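Long-range contact in beta-fructofuranosidase (Arthrobacter, PDB 3WPU), which belongs to the beta-fructosidase clan of carbohydrate-active proteins and adopts the five-bladed beta-propeller fold of the levansucrase and invertase family: residues A[418-422]-A[433-438]. Sequence-based numbering, arbitrary orientation. Where two conformers were deposited one is given.
Sequences FQAYS and SFIDTI
Y421 and F434 form an antiparallel hydrogen-bonded pair at the end of strand 430-434, just before the chain turns a corner at S422, in this levansucrase/invertase-type beta-propeller, and illustrate how one reciprocal backbone pair sets the side chains around it. Y421 N donates to F434 O at 2.9 Å, nearly in line with the carbonyl, and F434 N returns a bond to Y421 O within that carbonyl's plane. Both side chains leave on the same face of the sheet. From CB of F434, chi1 of 83° sets CG between the backbone N and the carbonyl carbon, which turns the ring's edge to the corner at S422. CG meets Y421 O at 4.0 Å, and CD2 comes closer to the same oxygen, at 3.2 Å. Farther out, CE2 touches Y421 CB at 3.7 Å and has S422 CB at the ring edge, in its plane, while CZ touches Y421 CB again. W75 packs edge-to-face with F434. The Y421 ring instead leads away, stacking with H356 and reaching E338 through OH. Beyond this pair the regular pairing lapses: Q419 O has no conventional partner and receives a CA-H...O contact from I435 CA. A further backbone bond forms at F418 O, which takes a nearly straight bond from T437 N (170°) arriving above the carbonyl plane and a weak one from D436 N. Beside it, one water accepts from F418 N and donates to T437 O at 2.7 Å.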
loop_
_atom_site.group_PDB
_atom_site.type_symbol
_atom_site.label_atom_id
_atom_site.label_comp_id
_atom_site.label_asym_id
_atom_site.label_seq_id
_atom_site.Cartn_x
_atom_site.Cartn_y
_atom_site.Cartn_z
ATOM N N PHE A 418 -1.996 6.794 -15.765
ATOM C CA PHE A 418 -2.584 5.757 -14.919
ATOM C C PHE A 418 -1.785 4.453 -14.941
ATOM O O PHE A 418 -2.333 3.375 -14.694
ATOM C CB PHE A 418 -4.020 5.485 -15.354
ATOM C CG PHE A 418 -4.910 6.704 -15.329
ATOM C CD1 PHE A 418 -5.266 7.293 -14.115
ATOM C CD2 PHE A 418 -5.412 7.249 -16.503
ATOM C CE1 PHE A 418 -6.109 8.395 -14.074
ATOM C CE2 PHE A 418 -6.254 8.359 -16.460
ATOM C CZ PHE A 418 -6.583 8.942 -15.250
ATOM N N GLN A 419 -0.488 4.535 -15.233
ATOM C CA GLN A 419 0.320 3.338 -15.464
ATOM C C GLN A 419 0.503 2.485 -14.236
ATOM O O GLN A 419 0.859 1.318 -14.352
ATOM C CB GLN A 419 1.709 3.685 -16.027
ATOM C CG GLN A 419 2.608 4.403 -15.024
ATOM C CD GLN A 419 3.983 4.711 -15.579
ATOM O OE1 GLN A 419 4.187 4.794 -16.796
ATOM N NE2 GLN A 419 4.945 4.844 -14.692
ATOM N N ALA A 420 0.330 3.099 -13.064
ATOM C CA ALA A 420 0.644 2.452 -11.800
ATOM C C ALA A 420 -0.302 2.942 -10.707
ATOM O O ALA A 420 -0.669 4.125 -10.660
ATOM C CB ALA A 420 2.091 2.748 -11.420
ATOM N N TYR A 421 -0.709 2.016 -9.847
ATOM C CA TYR A 421 -1.460 2.346 -8.642
ATOM C C TYR A 421 -1.205 1.309 -7.531
ATOM O O TYR A 421 -0.505 0.299 -7.749
ATOM C CB TYR A 421 -2.971 2.587 -8.916
ATOM C CG TYR A 421 -3.546 3.521 -7.887
ATOM C CD1 TYR A 421 -3.097 4.827 -7.805
ATOM C CD2 TYR A 421 -4.466 3.077 -6.940
ATOM C CE1 TYR A 421 -3.561 5.687 -6.835
ATOM C CE2 TYR A 421 -4.919 3.919 -5.932
ATOM C CZ TYR A 421 -4.476 5.230 -5.888
ATOM O OH TYR A 421 -4.921 6.124 -4.913
ATOM N N SER A 422 -1.718 1.637 -6.337
ATOM C CA SER A 422 -1.573 0.832 -5.126
ATOM C C SER A 422 -0.121 0.457 -4.846
ATOM O O SER A 422 0.201 -0.675 -4.432
ATOM C CB SER A 422 -2.490 -0.386 -5.181
ATOM O OG SER A 422 -3.837 0.055 -5.246
ATOM N N SER A 433 3.985 -1.956 -7.795
ATOM C CA SER A 433 2.692 -1.333 -8.073
ATOM C C SER A 433 2.002 -2.166 -9.154
ATOM O O SER A 433 2.676 -2.972 -9.777
ATOM C CB SER A 433 2.901 0.098 -8.594
ATOM O OG SER A 433 3.674 0.146 -9.784
ATOM N N PHE A 434 0.699 -1.968 -9.349
ATOM C CA PHE A 434 -0.008 -2.648 -10.442
ATOM C C PHE A 434 -0.327 -1.657 -11.519
ATOM O O PHE A 434 -0.537 -0.474 -11.286
ATOM C CB PHE A 434 -1.274 -3.369 -9.940
ATOM C CG PHE A 434 -2.491 -2.481 -9.811
ATOM C CD1 PHE A 434 -3.335 -2.243 -10.880
ATOM C CD2 PHE A 434 -2.778 -1.829 -8.623
ATOM C CE1 PHE A 434 -4.447 -1.415 -10.752
ATOM C CE2 PHE A 434 -3.877 -0.998 -8.483
ATOM C CZ PHE A 434 -4.710 -0.764 -9.559
ATOM N N ILE A 435 -0.484 -2.188 -12.727
ATOM C CA ILE A 435 -0.832 -1.374 -13.891
ATOM C C ILE A 435 -2.341 -1.223 -14.054
ATOM O O ILE A 435 -3.086 -2.225 -14.056
ATOM C CB ILE A 435 -0.294 -2.045 -15.166
ATOM C CG1 ILE A 435 1.234 -2.133 -15.133
ATOM C CG2 ILE A 435 -0.745 -1.265 -16.399
ATOM C CD1 ILE A 435 1.853 -2.936 -16.259
ATOM N N ASP A 436 -2.805 0.014 -14.193
ATOM C CA ASP A 436 -4.229 0.236 -14.344
ATOM C C ASP A 436 -4.474 0.429 -15.827
ATOM O O ASP A 436 -5.074 -0.445 -16.467
ATOM C CB ASP A 436 -4.727 1.410 -13.513
ATOM C CG ASP A 436 -6.248 1.513 -13.499
ATOM O OD1 ASP A 436 -6.927 0.833 -14.294
ATOM O OD2 ASP A 436 -6.761 2.309 -12.710
ATOM N N THR A 437 -3.981 1.537 -16.379
ATOM C CA THR A 437 -4.097 1.782 -17.832
ATOM C C THR A 437 -2.788 2.325 -18.403
ATOM O O THR A 437 -2.136 3.121 -17.761
ATOM C CB THR A 437 -5.192 2.807 -18.110
ATOM O OG1 THR A 437 -6.421 2.302 -17.626
ATOM C CG2 THR A 437 -5.336 3.139 -19.643
ATOM N N ILE A 438 -2.441 1.935 -19.631
ATOM C CA ILE A 438 -1.351 2.572 -20.358
ATOM C C ILE A 438 -1.861 2.815 -21.763
ATOM O O ILE A 438 -2.412 1.905 -22.363
ATOM C CB ILE A 438 -0.072 1.717 -20.425
ATOM C CG1 ILE A 438 0.457 1.472 -19.004
ATOM C CG2 ILE A 438 0.988 2.412 -21.261
ATOM C CD1 ILE A 438 1.641 0.526 -18.928
HETATM O O HOH W 1 -2.169 5.714 -18.407
#